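Enolase (alpha proteobacterium BAL199, PDB 3UGV) probably acts as a magnesium-dependent member of the enolase superfamily, abstracting a proton next to a substrate carboxylate, its substrate not being established. Local coordinates at residues 61-75 and 130-142. Numbering follows the deposited sequence.
Sequences IDIETEEGVPGRAYL and GVDMAVWDALARA
The three-stranded antiparallel meander of the N-terminal capping domain packs on helix 130-142, with G71 and A73 of its last strand lying directly on A138 and A134. The small residues bring the axes of strand 71-75 and helix 130-142 to 5.9 Å, running against each other at 146°. At G71, whose CA sits 4.0 Å from the CA of A138, a side chain would collide with the helix. The CB of A134 fits snugly against I63 CG1 (3.5 Å) and also meets I61 CG2, so the hairpin's other strand closes over the same methyl. Toward the strand's end L75 lies over G130, while M133, bent at its last torsion, brings CE near L75 CD2.

The polar side centres on D137. With its CG anti to the backbone N (chi1 175°), the carboxylate reaches the strand, where OD2 accepts the R72 backbone N at 2.8 Å in a nearly straight bond (167°) from its anti side. R141 NE, one turn on, forms a salt bridge to the same oxygen from the syn side and the opposite face of the carboxylate plane; OD1 accepts the backbone N of L375. R141 also lays CD against P70 O, and R72 NH2 stands 3.5 Å above the guanidinium plane of R141, a closeness that the D137 carboxylate probably eases. A water links R141 NH2 to R72 O, while R72 NE turns to L377 O. Replacing D137 with an alanine would remove both oxygens and probably leave the R72 amide and R141 NE without their shared acceptor, and the L375 amide without its own. Apolar small-residue packing with a doubly bonded aspartate beside it thus joins sheet to helix in the alpha+beta capping domain of the mandelate racemase/muconate lactonizing enzyme family.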
loop_
_atom_site.group_PDB
_atom_site.type_symbol
_atom_site.label_atom_id
_atom_site.label_comp_id
_atom_site.label_asym_id
_atom_site.label_seq_id
_atom_site.Cartn_x
_atom_site.Cartn_y
_atom_site.Cartn_z
ATOM N N ILE F 61 46.546 -2.124 -9.165
ATOM C CA ILE F 61 46.694 -2.518 -7.775
ATOM C C ILE F 61 47.401 -3.858 -7.652
ATOM O O ILE F 61 46.992 -4.837 -8.273
ATOM C CB ILE F 61 45.316 -2.612 -7.099
ATOM C CG1 ILE F 61 44.672 -1.228 -7.062
ATOM C CG2 ILE F 61 45.431 -3.234 -5.699
ATOM C CD1 ILE F 61 43.225 -1.250 -6.672
ATOM N N ASP F 62 48.463 -3.884 -6.848
ATOM C CA ASP F 62 49.257 -5.089 -6.610
ATOM C C ASP F 62 49.339 -5.411 -5.117
ATOM O O ASP F 62 49.787 -4.592 -4.322
ATOM C CB ASP F 62 50.673 -4.908 -7.151
ATOM C CG ASP F 62 50.782 -5.209 -8.631
ATOM O OD1 ASP F 62 50.859 -6.408 -8.985
ATOM O OD2 ASP F 62 50.820 -4.248 -9.432
ATOM N N ILE F 63 48.903 -6.608 -4.748
ATOM C CA ILE F 63 48.974 -7.076 -3.378
ATOM C C ILE F 63 50.169 -8.003 -3.242
ATOM O O ILE F 63 50.412 -8.834 -4.119
ATOM C CB ILE F 63 47.724 -7.888 -3.001
ATOM C CG1 ILE F 63 46.471 -7.036 -3.121
ATOM C CG2 ILE F 63 47.828 -8.387 -1.586
ATOM C CD1 ILE F 63 46.443 -5.903 -2.150
ATOM N N GLU F 64 50.920 -7.849 -2.154
ATOM C CA GLU F 64 51.941 -8.820 -1.769
ATOM C C GLU F 64 51.468 -9.561 -0.528
ATOM O O GLU F 64 50.910 -8.948 0.383
ATOM C CB GLU F 64 53.270 -8.127 -1.451
ATOM C CG GLU F 64 53.906 -7.379 -2.616
ATOM C CD GLU F 64 55.370 -7.014 -2.364
ATOM O OE1 GLU F 64 55.937 -7.444 -1.331
ATOM O OE2 GLU F 64 55.954 -6.296 -3.209
ATOM N N THR F 65 51.677 -10.874 -0.488
ATOM C CA THR F 65 51.484 -11.621 0.756
ATOM C C THR F 65 52.828 -12.059 1.329
ATOM O O THR F 65 53.828 -12.142 0.604
ATOM C CB THR F 65 50.585 -12.873 0.582
ATOM O OG1 THR F 65 51.046 -13.652 -0.524
ATOM C CG2 THR F 65 49.135 -12.485 0.344
ATOM N N GLU F 66 52.845 -12.341 2.631
ATOM C CA GLU F 66 54.019 -12.909 3.281
ATOM C C GLU F 66 54.455 -14.212 2.606
ATOM O O GLU F 66 55.644 -14.522 2.538
ATOM C CB GLU F 66 53.741 -13.168 4.764
ATOM C CG GLU F 66 53.433 -11.921 5.577
ATOM C CD GLU F 66 54.605 -10.950 5.658
ATOM O OE1 GLU F 66 55.714 -11.302 5.204
ATOM O OE2 GLU F 66 54.412 -9.829 6.181
ATOM N N GLU F 67 53.478 -14.962 2.107
ATOM C CA GLU F 67 53.707 -16.270 1.501
ATOM C C GLU F 67 54.093 -16.177 0.023
ATOM O O GLU F 67 54.237 -17.201 -0.654
ATOM C CB GLU F 67 52.457 -17.148 1.649
ATOM C CG GLU F 67 52.054 -17.459 3.088
ATOM C CD GLU F 67 51.416 -16.274 3.806
ATOM O OE1 GLU F 67 50.938 -15.338 3.121
ATOM O OE2 GLU F 67 51.390 -16.282 5.058
ATOM N N GLY F 68 54.240 -14.952 -0.480
ATOM C CA GLY F 68 54.696 -14.736 -1.845
ATOM C C GLY F 68 53.650 -14.856 -2.943
ATOM O O GLY F 68 53.993 -14.877 -4.126
ATOM N N VAL F 69 52.378 -14.938 -2.560
ATOM C CA VAL F 69 51.282 -14.989 -3.523
ATOM C C VAL F 69 50.834 -13.581 -3.910
ATOM O O VAL F 69 50.499 -12.774 -3.053
ATOM C CB VAL F 69 50.087 -15.757 -2.957
ATOM C CG1 VAL F 69 49.009 -15.919 -4.015
ATOM C CG2 VAL F 69 50.541 -17.119 -2.431
ATOM N N PRO F 70 50.840 -13.274 -5.210
ATOM C CA PRO F 70 50.463 -11.929 -5.653
ATOM C C PRO F 70 48.949 -11.772 -5.805
ATOM O O PRO F 70 48.215 -12.759 -5.814
ATOM C CB PRO F 70 51.111 -11.842 -7.034
ATOM C CG PRO F 70 50.984 -13.257 -7.559
ATOM C CD PRO F 70 51.159 -14.163 -6.344
ATOM N N GLY F 71 48.497 -10.530 -5.927
ATOM C CA GLY F 71 47.114 -10.232 -6.236
ATOM C C GLY F 71 47.059 -9.001 -7.122
ATOM O O GLY F 71 47.655 -7.971 -6.808
ATOM N N ARG F 72 46.351 -9.104 -8.238
ATOM C CA ARG F 72 46.318 -8.019 -9.202
ATOM C C ARG F 72 44.903 -7.693 -9.667
ATOM O O ARG F 72 44.178 -8.561 -10.126
ATOM C CB ARG F 72 47.200 -8.357 -10.410
ATOM C CG ARG F 72 48.695 -8.300 -10.123
ATOM C CD ARG F 72 49.546 -8.449 -11.388
ATOM N NE ARG F 72 49.676 -9.843 -11.796
ATOM C CZ ARG F 72 50.473 -10.716 -11.193
ATOM N NH1 ARG F 72 51.206 -10.336 -10.153
ATOM N NH2 ARG F 72 50.532 -11.970 -11.622
ATOM N N ALA F 73 44.523 -6.429 -9.542
ATOM C CA ALA F 73 43.286 -5.942 -10.138
ATOM C C ALA F 73 43.445 -4.458 -10.452
ATOM O O ALA F 73 44.486 -3.850 -10.166
ATOM C CB ALA F 73 42.123 -6.166 -9.200
ATOM N N TYR F 74 42.425 -3.862 -11.047
ATOM C CA TYR F 74 42.519 -2.449 -11.380
ATOM C C TYR F 74 41.199 -1.729 -11.148
ATOM O O TYR F 74 40.140 -2.344 -11.097
ATOM C CB TYR F 74 43.006 -2.247 -12.823
ATOM C CG TYR F 74 42.066 -2.778 -13.885
ATOM C CD1 TYR F 74 41.008 -2.006 -14.363
ATOM C CD2 TYR F 74 42.242 -4.041 -14.417
ATOM C CE1 TYR F 74 40.153 -2.490 -15.340
ATOM C CE2 TYR F 74 41.391 -4.537 -15.389
ATOM C CZ TYR F 74 40.350 -3.764 -15.849
ATOM O OH TYR F 74 39.512 -4.267 -16.828
ATOM N N LEU F 75 41.287 -0.417 -10.992
ATOM C CA LEU F 75 40.119 0.424 -10.840
ATOM C C LEU F 75 40.020 1.315 -12.064
ATOM O O LEU F 75 41.042 1.688 -12.650
ATOM C CB LEU F 75 40.245 1.282 -9.578
ATOM C CG LEU F 75 39.941 0.614 -8.242
ATOM C CD1 LEU F 75 40.494 1.445 -7.124
ATOM C CD2 LEU F 75 38.450 0.467 -8.078
ATOM N N GLY F 130 38.370 -1.736 -4.765
ATOM C CA GLY F 130 39.641 -2.018 -5.413
ATOM C C GLY F 130 40.490 -3.008 -4.638
ATOM O O GLY F 130 41.150 -3.876 -5.226
ATOM N N VAL F 131 40.492 -2.866 -3.315
ATOM C CA VAL F 131 41.204 -3.796 -2.451
ATOM C C VAL F 131 40.532 -5.144 -2.573
ATOM O O VAL F 131 41.192 -6.164 -2.747
ATOM C CB VAL F 131 41.138 -3.357 -0.979
ATOM C CG1 VAL F 131 41.519 -4.502 -0.062
ATOM C CG2 VAL F 131 42.013 -2.131 -0.745
ATOM N N ASP F 132 39.202 -5.139 -2.500
ATOM C CA ASP F 132 38.436 -6.376 -2.537
ATOM C C ASP F 132 38.766 -7.230 -3.766
ATOM O O ASP F 132 39.013 -8.433 -3.641
ATOM C CB ASP F 132 36.942 -6.073 -2.493
ATOM C CG ASP F 132 36.094 -7.322 -2.326
ATOM O OD1 ASP F 132 36.018 -7.843 -1.187
ATOM O OD2 ASP F 132 35.487 -7.774 -3.327
ATOM N N MET F 133 38.770 -6.611 -4.947
ATOM C CA MET F 133 39.069 -7.341 -6.177
ATOM C C MET F 133 40.473 -7.935 -6.174
ATOM O O MET F 133 40.654 -9.104 -6.504
ATOM C CB MET F 133 38.869 -6.455 -7.401
ATOM C CG MET F 133 37.417 -6.155 -7.667
ATOM S SD MET F 133 37.226 -5.095 -9.097
ATOM C CE MET F 133 37.708 -3.511 -8.421
ATOM N N ALA F 134 41.462 -7.126 -5.807
ATOM C CA ALA F 134 42.838 -7.604 -5.695
ATOM C C ALA F 134 42.953 -8.773 -4.719
ATOM O O ALA F 134 43.598 -9.781 -5.007
ATOM C CB ALA F 134 43.763 -6.472 -5.261
ATOM N N VAL F 135 42.327 -8.633 -3.559
ATOM C CA VAL F 135 42.438 -9.647 -2.521
ATOM C C VAL F 135 41.792 -10.967 -2.949
ATOM O O VAL F 135 42.286 -12.050 -2.636
ATOM C CB VAL F 135 41.849 -9.139 -1.190
ATOM C CG1 VAL F 135 41.590 -10.285 -0.238
ATOM C CG2 VAL F 135 42.797 -8.144 -0.573
ATOM N N TRP F 136 40.693 -10.883 -3.680
ATOM C CA TRP F 136 40.045 -12.095 -4.142
ATOM C C TRP F 136 40.916 -12.750 -5.202
ATOM O O TRP F 136 40.954 -13.975 -5.304
ATOM C CB TRP F 136 38.669 -11.797 -4.732
ATOM C CG TRP F 136 37.538 -11.825 -3.753
ATOM C CD1 TRP F 136 36.877 -10.747 -3.239
ATOM C CD2 TRP F 136 36.913 -12.986 -3.187
ATOM N NE1 TRP F 136 35.892 -11.161 -2.383
ATOM C CE2 TRP F 136 35.884 -12.530 -2.336
ATOM C CE3 TRP F 136 37.123 -14.362 -3.314
ATOM C CZ2 TRP F 136 35.064 -13.403 -1.617
ATOM C CZ3 TRP F 136 36.304 -15.233 -2.593
ATOM C CH2 TRP F 136 35.289 -14.748 -1.760
ATOM N N ASP F 137 41.596 -11.935 -6.005
ATOM C CA ASP F 137 42.492 -12.480 -7.013
ATOM C C ASP F 137 43.622 -13.216 -6.322
ATOM O O ASP F 137 43.995 -14.311 -6.735
ATOM C CB ASP F 137 43.058 -11.398 -7.940
ATOM C CG ASP F 137 44.087 -11.952 -8.920
ATOM O OD1 ASP F 137 43.710 -12.755 -9.807
ATOM O OD2 ASP F 137 45.276 -11.588 -8.800
ATOM N N ALA F 138 44.164 -12.615 -5.267
ATOM C CA ALA F 138 45.227 -13.267 -4.493
ATOM C C ALA F 138 44.775 -14.605 -3.881
ATOM O O ALA F 138 45.478 -15.604 -3.980
ATOM C CB ALA F 138 45.778 -12.321 -3.417
ATOM N N LEU F 139 43.592 -14.621 -3.268
ATOM C CA LEU F 139 43.052 -15.838 -2.671
ATOM C C LEU F 139 42.878 -16.927 -3.719
ATOM O O LEU F 139 43.177 -18.084 -3.476
ATOM C CB LEU F 139 41.717 -15.547 -1.971
ATOM C CG LEU F 139 41.032 -16.686 -1.221
ATOM C CD1 LEU F 139 41.824 -17.112 0.018
ATOM C CD2 LEU F 139 39.632 -16.251 -0.822
ATOM N N ALA F 140 42.388 -16.551 -4.892
ATOM C CA ALA F 140 42.239 -17.493 -5.996
ATOM C C ALA F 140 43.584 -18.094 -6.409
ATOM O O ALA F 140 43.704 -19.304 -6.582
ATOM C CB ALA F 140 41.594 -16.804 -7.172
ATOM N N ARG F 141 44.596 -17.243 -6.570
ATOM C CA ARG F 141 45.935 -17.706 -6.925
ATOM C C ARG F 141 46.475 -18.649 -5.851
ATOM O O ARG F 141 47.045 -19.697 -6.155
ATOM C CB ARG F 141 46.891 -16.523 -7.145
ATOM C CG ARG F 141 46.532 -15.666 -8.353
ATOM C CD ARG F 141 47.458 -14.456 -8.527
ATOM N NE ARG F 141 47.106 -13.691 -9.725
ATOM C CZ ARG F 141 47.519 -13.994 -10.955
ATOM N NH1 ARG F 141 48.303 -15.047 -11.150
ATOM N NH2 ARG F 141 47.149 -13.251 -11.992
ATOM N N ALA F 142 46.280 -18.275 -4.595
ATOM C CA ALA F 142 46.673 -19.119 -3.479
ATOM C C ALA F 142 46.009 -20.500 -3.518
ATOM O O ALA F 142 46.542 -21.455 -2.972
ATOM C CB ALA F 142 46.386 -18.410 -2.146
HETATM O O HOH W 1 45.251 -11.000 -11.790
#